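Local structure of bacterial leucyl aminopeptidase (Legionella pneumophila, 6ESL) at residues F179-S190 with R258-H269. The protein is a secreted zinc-dependent aminopeptidase that probably removes N-terminal residues such as leucine from peptides, contributing to nutrient acquisition when the bacterium grows inside amoebas. Numbering follows the deposited sequence.
Sequences FFVKTGWYKQPS and RGLVGSQHVVQH
Tyr186 lies between Val261 and Arg258. Its CA-CB bond points toward segment 258-269, and chi1 of -68° sets CG beside the backbone N. Tyr186 CD2 rests 4.0 Å from Val261 CG1, Tyr186 CE2 touches Val261 CG2, and Tyr186 CE1 on the far edge packs against Arg258 CG at 3.6 Å. At the tip Tyr186 OH accepts a hydrogen bond from Arg258 NE (2.8 Å, N-H...O angle 160°), lying close to the guanidinium plane, while NH2 adds a weak one. Bends at chi2 and chi3 fold the arginine back around the phenol, and Glu22 of the second subunit makes a salt bridge to Arg258 NH2 and a hydrogen bond to Tyr186 OH, tying the pair into the dimer.

Further along the helix the His265 ring has Thr183 CA 3.7 Å over its centre, a CH-pi contact. That ring is held by His265 ND1, which donates to Val261 O (2.9 Å) one turn back. Val181 sets CG1 against His265 CB and CG2 over one face of His269, whose CE1 meets Phe179 CE2 at 3.5 Å. Gly262 lets Ser190 OG come within 3.4 Å of its CA; this hydroxyl is hydrogen-bonded instead to Ala254 N. Strand 176-183, outermost within this chain, and its hairpin partner 188-195 thus pack against helix 261-272, the alpha-on-beta layering of the M28 zinc aminopeptidase fold.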
loop_
_atom_site.group_PDB
_atom_site.type_symbol
_atom_site.label_atom_id
_atom_site.label_comp_id
_atom_site.label_asym_id
_atom_site.label_seq_id
_atom_site.Cartn_x
_atom_site.Cartn_y
_atom_site.Cartn_z
ATOM N N PHE B 179 22.216 -22.151 -12.073
ATOM C CA PHE B 179 21.544 -23.161 -12.916
ATOM C C PHE B 179 20.506 -22.586 -13.865
ATOM O O PHE B 179 19.964 -21.503 -13.617
ATOM C CB PHE B 179 20.959 -24.273 -12.069
ATOM C CG PHE B 179 19.957 -23.832 -11.044
ATOM C CD1 PHE B 179 20.366 -23.457 -9.762
ATOM C CD2 PHE B 179 18.591 -23.834 -11.344
ATOM C CE1 PHE B 179 19.401 -23.099 -8.781
ATOM C CE2 PHE B 179 17.651 -23.502 -10.376
ATOM C CZ PHE B 179 18.051 -23.099 -9.097
ATOM N N PHE B 180 20.299 -23.268 -14.977
ATOM C CA PHE B 180 19.229 -22.921 -15.860
ATOM C C PHE B 180 17.956 -23.594 -15.414
ATOM O O PHE B 180 17.967 -24.754 -15.007
ATOM C CB PHE B 180 19.494 -23.317 -17.301
ATOM C CG PHE B 180 20.499 -22.444 -18.011
ATOM C CD1 PHE B 180 20.451 -21.034 -17.904
ATOM C CD2 PHE B 180 21.481 -23.034 -18.863
ATOM C CE1 PHE B 180 21.353 -20.236 -18.591
ATOM C CE2 PHE B 180 22.374 -22.250 -19.574
ATOM C CZ PHE B 180 22.347 -20.857 -19.414
ATOM N N VAL B 181 16.850 -22.849 -15.491
ATOM C CA VAL B 181 15.536 -23.421 -15.463
ATOM C C VAL B 181 14.932 -23.355 -16.849
ATOM O O VAL B 181 14.745 -22.289 -17.407
ATOM C CB VAL B 181 14.640 -22.676 -14.486
ATOM C CG1 VAL B 181 13.221 -23.277 -14.526
ATOM C CG2 VAL B 181 15.205 -22.793 -13.078
ATOM N N LYS B 182 14.594 -24.517 -17.387
ATOM C CA LYS B 182 13.964 -24.621 -18.686
ATOM C C LYS B 182 12.596 -23.913 -18.830
ATOM O O LYS B 182 11.877 -23.626 -17.856
ATOM C CB LYS B 182 13.920 -26.093 -19.142
ATOM C CG LYS B 182 15.292 -26.634 -19.411
ATOM C CD LYS B 182 15.202 -28.092 -19.834
ATOM C CE LYS B 182 16.565 -28.646 -20.132
ATOM N NZ LYS B 182 16.392 -30.081 -20.512
ATOM N N THR B 183 12.314 -23.576 -20.084
ATOM C CA THR B 183 11.171 -22.709 -20.433
ATOM C C THR B 183 10.188 -23.413 -21.392
ATOM O O THR B 183 9.757 -22.827 -22.363
ATOM C CB THR B 183 11.716 -21.459 -21.093
ATOM O OG1 THR B 183 12.873 -20.989 -20.366
ATOM C CG2 THR B 183 10.637 -20.368 -21.035
ATOM N N GLY B 184 9.962 -24.703 -21.200
ATOM C CA GLY B 184 9.191 -25.480 -22.181
ATOM C C GLY B 184 9.646 -25.364 -23.629
ATOM O O GLY B 184 10.793 -25.615 -23.925
ATOM N N TRP B 185 8.712 -25.068 -24.539
ATOM C CA TRP B 185 9.064 -25.045 -25.946
ATOM C C TRP B 185 10.012 -23.925 -26.256
ATOM O O TRP B 185 10.651 -23.910 -27.286
ATOM C CB TRP B 185 7.754 -25.245 -26.859
ATOM C CG TRP B 185 7.310 -23.927 -27.205
ATOM C CD1 TRP B 185 6.800 -23.027 -26.339
ATOM C CD2 TRP B 185 7.464 -23.250 -28.456
ATOM N NE1 TRP B 185 6.590 -21.837 -26.958
ATOM C CE2 TRP B 185 6.989 -21.937 -28.268
ATOM C CE3 TRP B 185 7.938 -23.616 -29.723
ATOM C CZ2 TRP B 185 6.969 -20.991 -29.287
ATOM C CZ3 TRP B 185 7.917 -22.664 -30.749
ATOM C CH2 TRP B 185 7.434 -21.369 -30.518
ATOM N N TYR B 186 10.114 -22.931 -25.375
ATOM C CA TYR B 186 11.022 -21.833 -25.644
ATOM C C TYR B 186 12.454 -22.272 -25.419
ATOM O O TYR B 186 12.779 -22.836 -24.358
ATOM C CB TYR B 186 10.736 -20.628 -24.731
ATOM C CG TYR B 186 9.410 -19.978 -25.040
ATOM C CD1 TYR B 186 9.288 -19.044 -26.064
ATOM C CD2 TYR B 186 8.269 -20.333 -24.344
ATOM C CE1 TYR B 186 8.048 -18.519 -26.441
ATOM C CE2 TYR B 186 7.033 -19.749 -24.625
ATOM C CZ TYR B 186 6.944 -18.810 -25.708
ATOM O OH TYR B 186 5.712 -18.262 -26.078
ATOM N N LYS B 187 13.311 -22.002 -26.393
ATOM C CA LYS B 187 14.703 -22.435 -26.214
ATOM C C LYS B 187 15.537 -21.631 -25.223
ATOM O O LYS B 187 16.479 -22.169 -24.656
ATOM C CB LYS B 187 15.415 -22.540 -27.555
ATOM C CG LYS B 187 15.364 -21.290 -28.372
ATOM C CD LYS B 187 16.180 -21.445 -29.654
ATOM C CE LYS B 187 15.402 -22.200 -30.739
ATOM N NZ LYS B 187 16.077 -21.815 -32.023
ATOM N N GLN B 188 15.199 -20.353 -24.976
ATOM C CA GLN B 188 15.885 -19.569 -23.885
ATOM C C GLN B 188 15.515 -20.037 -22.482
ATOM O O GLN B 188 14.328 -19.994 -22.112
ATOM C CB GLN B 188 15.559 -18.079 -24.019
ATOM C CG GLN B 188 16.191 -17.067 -23.075
ATOM C CD GLN B 188 15.612 -15.710 -23.343
ATOM O OE1 GLN B 188 14.414 -15.472 -22.986
ATOM N NE2 GLN B 188 16.391 -14.791 -23.991
ATOM N N PRO B 189 16.482 -20.505 -21.692
ATOM C CA PRO B 189 16.251 -20.813 -20.291
ATOM C C PRO B 189 16.290 -19.581 -19.446
ATOM O O PRO B 189 16.894 -18.531 -19.862
ATOM C CB PRO B 189 17.430 -21.666 -19.905
ATOM C CG PRO B 189 18.520 -21.253 -20.830
ATOM C CD PRO B 189 17.949 -20.584 -22.037
ATOM N N SER B 190 15.614 -19.678 -18.271
ATOM C CA SER B 190 15.851 -18.749 -17.236
ATOM C C SER B 190 17.216 -19.070 -16.502
ATOM O O SER B 190 17.566 -20.226 -16.282
ATOM C CB SER B 190 14.694 -18.629 -16.247
ATOM O OG SER B 190 13.473 -18.122 -16.822
ATOM N N ARG B 258 6.545 -13.076 -23.449
ATOM C CA ARG B 258 5.573 -14.119 -23.925
ATOM C C ARG B 258 4.479 -14.346 -22.903
ATOM O O ARG B 258 3.657 -15.243 -23.071
ATOM C CB ARG B 258 6.271 -15.424 -24.251
ATOM C CG ARG B 258 7.520 -15.187 -25.194
ATOM C CD ARG B 258 7.082 -14.741 -26.592
ATOM N NE ARG B 258 6.180 -15.685 -27.173
ATOM C CZ ARG B 258 5.670 -15.587 -28.415
ATOM N NH1 ARG B 258 6.054 -14.616 -29.268
ATOM N NH2 ARG B 258 4.915 -16.565 -28.891
ATOM N N GLY B 259 4.431 -13.514 -21.893
ATOM C CA GLY B 259 3.440 -13.611 -20.826
ATOM C C GLY B 259 3.903 -14.163 -19.449
ATOM O O GLY B 259 3.113 -14.807 -18.699
ATOM N N LEU B 260 5.154 -13.894 -19.116
ATOM C CA LEU B 260 5.738 -14.177 -17.787
ATOM C C LEU B 260 6.188 -15.692 -17.783
ATOM O O LEU B 260 6.225 -16.312 -16.728
ATOM C CB LEU B 260 4.849 -13.831 -16.621
ATOM C CG LEU B 260 4.127 -12.465 -16.618
ATOM C CD1 LEU B 260 3.517 -12.198 -15.238
ATOM C CD2 LEU B 260 5.129 -11.390 -16.873
ATOM N N VAL B 261 6.403 -16.263 -18.962
ATOM C CA VAL B 261 6.649 -17.671 -19.018
ATOM C C VAL B 261 7.786 -18.175 -18.126
ATOM O O VAL B 261 7.632 -19.179 -17.455
ATOM C CB VAL B 261 6.914 -18.138 -20.484
ATOM C CG1 VAL B 261 7.129 -19.681 -20.550
ATOM C CG2 VAL B 261 5.709 -17.783 -21.344
ATOM N N GLY B 262 8.922 -17.495 -18.177
ATOM C CA GLY B 262 10.113 -17.895 -17.462
ATOM C C GLY B 262 9.938 -17.772 -15.978
ATOM O O GLY B 262 10.274 -18.707 -15.236
ATOM N N SER B 263 9.345 -16.668 -15.537
ATOM C CA SER B 263 9.131 -16.435 -14.116
ATOM C C SER B 263 8.245 -17.541 -13.562
ATOM O O SER B 263 8.461 -18.023 -12.450
ATOM C CB SER B 263 8.480 -15.071 -13.885
ATOM O OG SER B 263 7.225 -14.987 -14.538
ATOM N N GLN B 264 7.246 -17.941 -14.342
ATOM C CA GLN B 264 6.345 -19.012 -13.936
ATOM C C GLN B 264 7.120 -20.319 -13.776
ATOM O O GLN B 264 6.885 -21.078 -12.836
ATOM C CB GLN B 264 5.222 -19.186 -14.958
ATOM C CG GLN B 264 4.260 -18.010 -15.031
ATOM C CD GLN B 264 3.204 -18.186 -16.105
ATOM O OE1 GLN B 264 3.378 -17.746 -17.241
ATOM N NE2 GLN B 264 2.101 -18.835 -15.749
ATOM N N HIS B 265 8.038 -20.586 -14.697
ATOM C CA HIS B 265 8.838 -21.797 -14.611
ATOM C C HIS B 265 9.694 -21.767 -13.347
ATOM O O HIS B 265 9.821 -22.772 -12.648
ATOM C CB HIS B 265 9.726 -21.945 -15.847
ATOM C CG HIS B 265 9.055 -22.635 -16.993
ATOM N ND1 HIS B 265 8.268 -21.968 -17.906
ATOM C CD2 HIS B 265 9.055 -23.934 -17.375
ATOM C CE1 HIS B 265 7.811 -22.825 -18.801
ATOM N NE2 HIS B 265 8.274 -24.026 -18.502
ATOM N N VAL B 266 10.279 -20.607 -13.063
ATOM C CA VAL B 266 11.121 -20.437 -11.881
ATOM C C VAL B 266 10.343 -20.602 -10.577
ATOM O O VAL B 266 10.821 -21.238 -9.636
ATOM C CB VAL B 266 11.816 -19.062 -11.879
ATOM C CG1 VAL B 266 12.628 -18.882 -10.606
ATOM C CG2 VAL B 266 12.698 -18.912 -13.108
ATOM N N VAL B 267 9.147 -20.025 -10.527
ATOM C CA VAL B 267 8.302 -20.108 -9.340
ATOM C C VAL B 267 7.902 -21.553 -9.073
ATOM O O VAL B 267 7.878 -22.009 -7.931
ATOM C CB VAL B 267 7.032 -19.251 -9.488
ATOM C CG1 VAL B 267 6.139 -19.411 -8.267
ATOM C CG2 VAL B 267 7.401 -17.790 -9.699
ATOM N N GLN B 268 7.588 -22.263 -10.150
ATOM C CA GLN B 268 7.192 -23.640 -10.082
ATOM C C GLN B 268 8.379 -24.506 -9.658
ATOM O O GLN B 268 8.205 -25.414 -8.852
ATOM C CB GLN B 268 6.634 -24.136 -11.424
ATOM C CG GLN B 268 5.813 -25.412 -11.292
ATOM C CD GLN B 268 5.115 -25.849 -12.599
ATOM O OE1 GLN B 268 5.226 -26.986 -13.036
ATOM N NE2 GLN B 268 4.384 -24.956 -13.207
ATOM N N HIS B 269 9.561 -24.222 -10.206
ATOM C CA HIS B 269 10.781 -24.887 -9.832
ATOM C C HIS B 269 11.008 -24.791 -8.315
ATOM O O HIS B 269 11.306 -25.834 -7.681
ATOM C CB HIS B 269 11.992 -24.352 -10.576
ATOM C CG HIS B 269 13.266 -25.088 -10.275
ATOM N ND1 HIS B 269 14.057 -24.779 -9.185
ATOM C CD2 HIS B 269 13.857 -26.147 -10.884
ATOM C CE1 HIS B 269 15.093 -25.606 -9.146
ATOM N NE2 HIS B 269 15.007 -26.417 -10.179
#